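Local structure of putative hyaluronoglucosaminidase (Clostridium perfringens, 6PWI) at residues P190-N193 and E194-K197; E494-P497 and V498-F502. The protein probably acts as a family 84 hexosaminidase, this chain being the part of a larger secreted protein that holds the beta-N-acetylglucosaminidase domain. One frame throughout, in Å; residues are numbered along the deposited sequence.

Contact 1: P190-N193 and E194-K197; sequences PWSN and ENRK
The carbonyl oxygen of Trp191 lies over one face of the Arg196 guanidinium, centred on it and 3.2 Å above its plane. Asn193 meets the same group in a different way. Asn193 OD1 comes in at the edge, in the guanidinium plane, and takes a hydrogen bond from Arg196 NH1 at 2.9 Å, while the amide is turned 31° from that plane. Arg196 can reach both because CG leaves anti to the carbonyl carbon (chi1 -77°) and the chain then runs extended to NE, which forms a salt bridge with Glu184. On the way, Arg196 CG passes the rim of the indole, 3.9 Å from Trp191 CE3 and in the plane of the ring. Indole and guanidinium are inclined at 66°, so they do not stack; the indole NE1 is bonded to Met426 O.

Ser192 is the N-cap of helix 193-204, the helix that follows the first strand of the (beta/alpha)8 barrel. Ser192 OG, set between its own backbone N and carbonyl carbon, accepts from Asn195 N at 3.2 Å, while Ser192 O takes Arg196 N at 2.9 Å. One water joins Ser192 N to Asn195 ND2, Asn195 OD1 being bonded to Gln430 NE2, and a second links Ser192 OG with Glu194 OE1.

Glu184 also accepts Trp191 N through its other oxygen, and thus ties strand, loop and helix together. With the Glu184 carboxylate at NE, Asn193 OD1 at the edge and the Trp191 carbonyl over a face, the buried arginine probably stays protonated, and the bonds at NE and NH1 would limit rotation of its guanidinium.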
ATOM      1  N   PRO A 190     -12.894  -9.386   7.160  1.00 24.52           N
ATOM      2  CA  PRO A 190     -11.439  -9.502   7.240  1.00 23.81           C
ATOM      3  C   PRO A 190     -10.882 -10.111   5.955  1.00 23.71           C
ATOM      4  O   PRO A 190     -11.581 -10.831   5.244  1.00 23.65           O
ATOM      5  CB  PRO A 190     -11.215 -10.423   8.450  1.00 23.62           C
ATOM      6  CG  PRO A 190     -12.508 -11.201   8.588  1.00 23.05           C
ATOM      7  CD  PRO A 190     -13.597 -10.260   8.116  1.00 23.72           C
ATOM      8  N   TRP A 191      -9.624  -9.794   5.649  1.00 23.17           N
ATOM      9  CA  TRP A 191      -8.973 -10.436   4.524  1.00 23.43           C
ATOM     10  C   TRP A 191      -8.808 -11.923   4.819  1.00 24.34           C
ATOM     11  O   TRP A 191      -8.621 -12.321   5.971  1.00 24.21           O
ATOM     12  CB  TRP A 191      -7.616  -9.784   4.249  1.00 24.05           C
ATOM     13  CG  TRP A 191      -7.681  -8.336   3.868  1.00 24.27           C
ATOM     14  CD1 TRP A 191      -8.684  -7.689   3.205  1.00 23.75           C
ATOM     15  CD2 TRP A 191      -6.654  -7.359   4.087  1.00 24.20           C
ATOM     16  NE1 TRP A 191      -8.366  -6.373   3.023  1.00 23.25           N
ATOM     17  CE2 TRP A 191      -7.127  -6.140   3.553  1.00 24.66           C
ATOM     18  CE3 TRP A 191      -5.396  -7.395   4.695  1.00 24.43           C
ATOM     19  CZ2 TRP A 191      -6.377  -4.966   3.610  1.00 25.37           C
ATOM     20  CZ3 TRP A 191      -4.660  -6.235   4.763  1.00 25.35           C
ATOM     21  CH2 TRP A 191      -5.145  -5.041   4.223  1.00 26.37           C
ATOM     22  N   SER A 192      -8.874 -12.738   3.762  1.00 24.83           N
ATOM     23  CA  SER A 192      -8.502 -14.138   3.873  1.00 25.94           C
ATOM     24  C   SER A 192      -6.991 -14.253   4.100  1.00 26.78           C
ATOM     25  O   SER A 192      -6.226 -13.343   3.775  1.00 27.94           O
ATOM     26  CB  SER A 192      -8.927 -14.876   2.645  1.00 24.81           C
ATOM     27  OG  SER A 192      -8.081 -14.522   1.564  1.00 26.21           O
ATOM     28  N   ASN A 193      -6.562 -15.390   4.653  1.00 26.14           N
ATOM     29  CA  ASN A 193      -5.147 -15.660   4.847  1.00 26.52           C
ATOM     30  C   ASN A 193      -4.415 -15.668   3.503  1.00 27.07           C
ATOM     31  O   ASN A 193      -3.310 -15.145   3.407  1.00 28.53           O
ATOM     32  CB  ASN A 193      -4.915 -16.924   5.680  1.00 25.83           C
ATOM     33  CG  ASN A 193      -5.399 -16.783   7.108  1.00 25.86           C
ATOM     34  OD1 ASN A 193      -5.601 -15.674   7.598  1.00 25.59           O
ATOM     35  ND2 ASN A 193      -5.588 -17.904   7.786  1.00 26.45           N
ATOM     36  N   GLU A 194      -5.031 -16.245   2.467  1.00 27.55           N
ATOM     37  CA  GLU A 194      -4.471 -16.216   1.125  1.00 29.04           C
ATOM     38  C   GLU A 194      -4.101 -14.777   0.743  1.00 28.98           C
ATOM     39  O   GLU A 194      -2.999 -14.538   0.241  1.00 27.75           O
ATOM     40  CB  GLU A 194      -5.458 -16.848   0.135  1.00 31.12           C
ATOM     41  CG  GLU A 194      -4.852 -17.220  -1.215  1.00 34.43           C
ATOM     42  CD  GLU A 194      -5.781 -17.915  -2.211  1.00 37.31           C
ATOM     43  OE1 GLU A 194      -7.008 -17.971  -1.951  1.00 37.45           O
ATOM     44  OE2 GLU A 194      -5.281 -18.407  -3.256  1.00 37.86           O
ATOM     45  N   ASN A 195      -5.021 -13.827   0.997  1.00 27.14           N
ATOM     46  CA  ASN A 195      -4.876 -12.443   0.562  1.00 25.82           C
ATOM     47  C   ASN A 195      -3.862 -11.694   1.425  1.00 25.81           C
ATOM     48  O   ASN A 195      -3.111 -10.870   0.904  1.00 26.27           O
ATOM     49  CB  ASN A 195      -6.210 -11.693   0.492  1.00 26.24           C
ATOM     50  CG  ASN A 195      -6.921 -11.824  -0.843  1.00 27.47           C
ATOM     51  OD1 ASN A 195      -6.303 -11.727  -1.906  1.00 26.83           O
ATOM     52  ND2 ASN A 195      -8.229 -12.031  -0.798  1.00 26.50           N
ATOM     53  N   ARG A 196      -3.846 -11.969   2.738  1.00 24.22           N
ATOM     54  CA  ARG A 196      -2.862 -11.351   3.611  1.00 23.67           C
ATOM     55  C   ARG A 196      -1.450 -11.699   3.143  1.00 23.47           C
ATOM     56  O   ARG A 196      -0.576 -10.836   3.119  1.00 23.40           O
ATOM     57  CB  ARG A 196      -3.079 -11.750   5.070  1.00 23.05           C
ATOM     58  CG  ARG A 196      -4.233 -11.022   5.738  1.00 23.01           C
ATOM     59  CD  ARG A 196      -4.757 -11.855   6.890  1.00 22.06           C
ATOM     60  NE  ARG A 196      -5.760 -11.169   7.685  1.00 21.57           N
ATOM     61  CZ  ARG A 196      -6.625 -11.790   8.472  1.00 21.06           C
ATOM     62  NH1 ARG A 196      -6.606 -13.109   8.556  1.00 21.26           N
ATOM     63  NH2 ARG A 196      -7.505 -11.098   9.169  1.00 20.38           N
ATOM     64  N   LYS A 197      -1.241 -12.963   2.763  1.00 23.11           N
ATOM     65  CA  LYS A 197       0.062 -13.409   2.299  1.00 24.53           C
ATOM     66  C   LYS A 197       0.408 -12.709   0.987  1.00 25.84           C
ATOM     67  O   LYS A 197       1.555 -12.330   0.775  1.00 25.93           O
ATOM     68  CB  LYS A 197       0.084 -14.932   2.146  1.00 24.73           C
ATOM     69  CG  LYS A 197       0.031 -15.689   3.462  1.00 26.06           C
ATOM     70  CD  LYS A 197      -0.020 -17.179   3.287  1.00 27.50           C
ATOM     71  CE  LYS A 197      -0.503 -17.875   4.542  1.00 28.56           C
ATOM     72  NZ  LYS A 197      -0.823 -19.294   4.266  1.00 28.90           N
TER
HETATM   73  O   HOH W   1      -9.794 -11.369   1.360  1.00 27.78           O
HETATM   74  O   HOH W   2      -8.871 -16.097  -0.436  1.00 29.55           O

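Contact 2: E494-P497 and V498-F502; sequences ELRP and VIEEF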
ATOM      1  N   GLU A 494      -9.513  12.653 -16.581  1.00 31.91           N
ATOM      2  CA  GLU A 494      -9.147  12.793 -17.982  1.00 33.43           C
ATOM      3  C   GLU A 494     -10.389  12.890 -18.868  1.00 31.70           C
ATOM      4  O   GLU A 494     -10.377  13.596 -19.872  1.00 31.92           O
ATOM      5  CB  GLU A 494      -8.290  11.613 -18.436  1.00 36.97           C
ATOM      6  CG  GLU A 494      -6.814  11.819 -18.185  1.00 45.34           C
ATOM      7  CD  GLU A 494      -5.906  10.914 -19.006  1.00 53.05           C
ATOM      8  OE1 GLU A 494      -6.165   9.688 -19.057  1.00 56.68           O
ATOM      9  OE2 GLU A 494      -4.942  11.440 -19.598  1.00 60.25           O
ATOM     10  N   LEU A 495     -11.451  12.173 -18.496  1.00 28.70           N
ATOM     11  CA  LEU A 495     -12.662  12.120 -19.297  1.00 27.11           C
ATOM     12  C   LEU A 495     -13.532  13.355 -19.065  1.00 27.80           C
ATOM     13  O   LEU A 495     -14.351  13.692 -19.920  1.00 29.34           O
ATOM     14  CB  LEU A 495     -13.429  10.838 -18.961  1.00 25.91           C
ATOM     15  CG  LEU A 495     -14.628  10.551 -19.862  1.00 25.34           C
ATOM     16  CD1 LEU A 495     -14.173  10.287 -21.288  1.00 24.54           C
ATOM     17  CD2 LEU A 495     -15.454   9.383 -19.340  1.00 24.89           C
ATOM     18  N   ARG A 496     -13.342  14.027 -17.918  1.00 27.01           N
ATOM     19  CA  ARG A 496     -14.219  15.096 -17.457  1.00 26.62           C
ATOM     20  C   ARG A 496     -14.385  16.210 -18.496  1.00 26.69           C
ATOM     21  O   ARG A 496     -15.509  16.635 -18.745  1.00 26.09           O
ATOM     22  CB  ARG A 496     -13.761  15.663 -16.109  1.00 27.20           C
ATOM     23  CG  ARG A 496     -14.702  16.724 -15.551  1.00 29.37           C
ATOM     24  CD  ARG A 496     -14.174  17.527 -14.375  1.00 31.41           C
ATOM     25  NE  ARG A 496     -12.751  17.788 -14.550  1.00 33.34           N
ATOM     26  CZ  ARG A 496     -12.235  18.792 -15.257  1.00 34.02           C
ATOM     27  NH1 ARG A 496     -13.022  19.670 -15.861  1.00 32.61           N
ATOM     28  NH2 ARG A 496     -10.922  18.907 -15.354  1.00 34.37           N
ATOM     29  N   PRO A 497     -13.306  16.766 -19.101  1.00 27.34           N
ATOM     30  CA  PRO A 497     -13.459  17.879 -20.042  1.00 26.22           C
ATOM     31  C   PRO A 497     -14.268  17.454 -21.265  1.00 26.59           C
ATOM     32  O   PRO A 497     -14.992  18.262 -21.849  1.00 25.93           O
ATOM     33  CB  PRO A 497     -12.022  18.218 -20.472  1.00 25.90           C
ATOM     34  CG  PRO A 497     -11.139  17.598 -19.410  1.00 25.82           C
ATOM     35  CD  PRO A 497     -11.894  16.380 -18.922  1.00 26.63           C
ATOM     36  N   VAL A 498     -14.138  16.172 -21.631  1.00 26.25           N
ATOM     37  CA  VAL A 498     -14.818  15.628 -22.793  1.00 26.31           C
ATOM     38  C   VAL A 498     -16.314  15.531 -22.486  1.00 27.23           C
ATOM     39  O   VAL A 498     -17.137  15.925 -23.308  1.00 28.89           O
ATOM     40  CB  VAL A 498     -14.203  14.288 -23.256  1.00 25.72           C
ATOM     41  CG1 VAL A 498     -14.940  13.704 -24.452  1.00 25.18           C
ATOM     42  CG2 VAL A 498     -12.716  14.415 -23.566  1.00 24.32           C
ATOM     43  N   ILE A 499     -16.658  15.037 -21.290  1.00 27.25           N
ATOM     44  CA  ILE A 499     -18.039  14.979 -20.836  1.00 27.54           C
ATOM     45  C   ILE A 499     -18.644  16.382 -20.838  1.00 28.27           C
ATOM     46  O   ILE A 499     -19.767  16.572 -21.307  1.00 29.76           O
ATOM     47  CB  ILE A 499     -18.154  14.302 -19.453  1.00 26.72           C
ATOM     48  CG1 ILE A 499     -18.007  12.783 -19.559  1.00 26.60           C
ATOM     49  CG2 ILE A 499     -19.460  14.681 -18.770  1.00 26.01           C
ATOM     50  CD1 ILE A 499     -17.727  12.097 -18.241  1.00 26.01           C
ATOM     51  N   GLU A 500     -17.894  17.355 -20.314  1.00 28.47           N
ATOM     52  CA  GLU A 500     -18.401  18.705 -20.135  1.00 30.49           C
ATOM     53  C   GLU A 500     -18.644  19.365 -21.489  1.00 31.15           C
ATOM     54  O   GLU A 500     -19.649  20.050 -21.663  1.00 33.03           O
ATOM     55  CB  GLU A 500     -17.499  19.517 -19.206  1.00 32.03           C
ATOM     56  CG  GLU A 500     -17.758  19.198 -17.747  1.00 36.30           C
ATOM     57  CD  GLU A 500     -16.766  19.717 -16.718  1.00 40.01           C
ATOM     58  OE1 GLU A 500     -15.773  20.378 -17.112  1.00 39.51           O
ATOM     59  OE2 GLU A 500     -16.993  19.452 -15.510  1.00 42.62           O
ATOM     60  N   GLU A 501     -17.734  19.131 -22.444  1.00 30.30           N
ATOM     61  CA  GLU A 501     -17.851  19.720 -23.767  1.00 28.23           C
ATOM     62  C   GLU A 501     -19.066  19.154 -24.503  1.00 28.46           C
ATOM     63  O   GLU A 501     -19.827  19.905 -25.111  1.00 29.47           O
ATOM     64  CB  GLU A 501     -16.567  19.548 -24.575  1.00 28.31           C
ATOM     65  CG  GLU A 501     -16.574  20.350 -25.861  1.00 29.73           C
ATOM     66  CD  GLU A 501     -17.048  21.798 -25.759  1.00 31.10           C
ATOM     67  OE1 GLU A 501     -17.070  22.358 -24.641  1.00 30.77           O
ATOM     68  OE2 GLU A 501     -17.388  22.378 -26.808  1.00 31.79           O
ATOM     69  N   PHE A 502     -19.252  17.830 -24.450  1.00 26.66           N
ATOM     70  CA  PHE A 502     -20.413  17.246 -25.101  1.00 25.87           C
ATOM     71  C   PHE A 502     -21.690  17.840 -24.504  1.00 27.45           C
ATOM     72  O   PHE A 502     -22.630  18.150 -25.228  1.00 29.82           O
ATOM     73  CB  PHE A 502     -20.393  15.716 -25.061  1.00 23.46           C
ATOM     74  CG  PHE A 502     -21.498  15.077 -25.861  1.00 21.62           C
ATOM     75  CD1 PHE A 502     -21.307  14.747 -27.196  1.00 20.98           C
ATOM     76  CD2 PHE A 502     -22.741  14.840 -25.291  1.00 20.84           C
ATOM     77  CE1 PHE A 502     -22.332  14.189 -27.947  1.00 20.04           C
ATOM     78  CE2 PHE A 502     -23.767  14.283 -26.041  1.00 20.94           C
ATOM     79  CZ  PHE A 502     -23.561  13.957 -27.366  1.00 20.57           C
TER
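Leu495 O takes two backbone donors from the following segment: Ile499 N at 3.0 Å with a good angle, the standard i to i+4 helical bond, and Val498 N, whose bond is weak. The next two acceptors are used in the same i to i+4 fashion. Arg496 O receives Glu500 N at 2.9 Å, and Pro497 O receives Glu501 N at 2.9 Å. Pro497 has no N-H of its own, and here, in the opening turn, its ring sits without taking a donor away from the helical ladder.

The side-chain pair on the outer surface is Arg496 with Glu500. Arg496 NH1 reaches Glu500 OE1 at 3.1 Å in a salt bridge whose hydrogen-bond geometry is weak: OE1 lies at the edge of the guanidinium, in its plane, but the carboxylate is turned 57° from it. A bend at chi3 (37°) brings the guanidinium back alongside Glu500, and the other carboxylate oxygen, OE2, rests beside the aliphatic CG and CD of the arginine. The stronger partner of Arg496 is Glu493, whose OE2 pairs with NH2, so the guanidinium is shared between two acids.

These residues open helix 496-507, part of the helical region that follows the catalytic barrel, and its inner side packs against helices 513-536 and 613-623, Ile499 touching Tyr523 and Phe616, and Leu495 touching Leu613. On that side Leu495 and Ile499, one turn apart, cross at about a right angle, with Leu495 CD2 3.7 Å from Ile499 CD1.

Further along, Glu501 OE2 is satisfied by Arg504 NH1 in a salt bridge, and Thr503 OG1 bonds to Ile499 O.

Contact 1 and contact 2 do not touch: their centres lie about 39 Å apart and their nearest atoms about 27 Å. The first belongs to the closed barrel, at the loop that leads from strand 179-184 into helix 193-204; the second opens helix 496-507, further out, with its centre about 30 Å from the centre of the chain against about 15 Å for contact 1. Both lie away from the predicted proton donor, Asp299. A bound 1,2-ethanediol, probably from the crystallisation liquor, sits about 6 Å from the Asn195 side chain in contact 1. Each marks a helix start, one capped within the barrel, the other in the helical part beyond it.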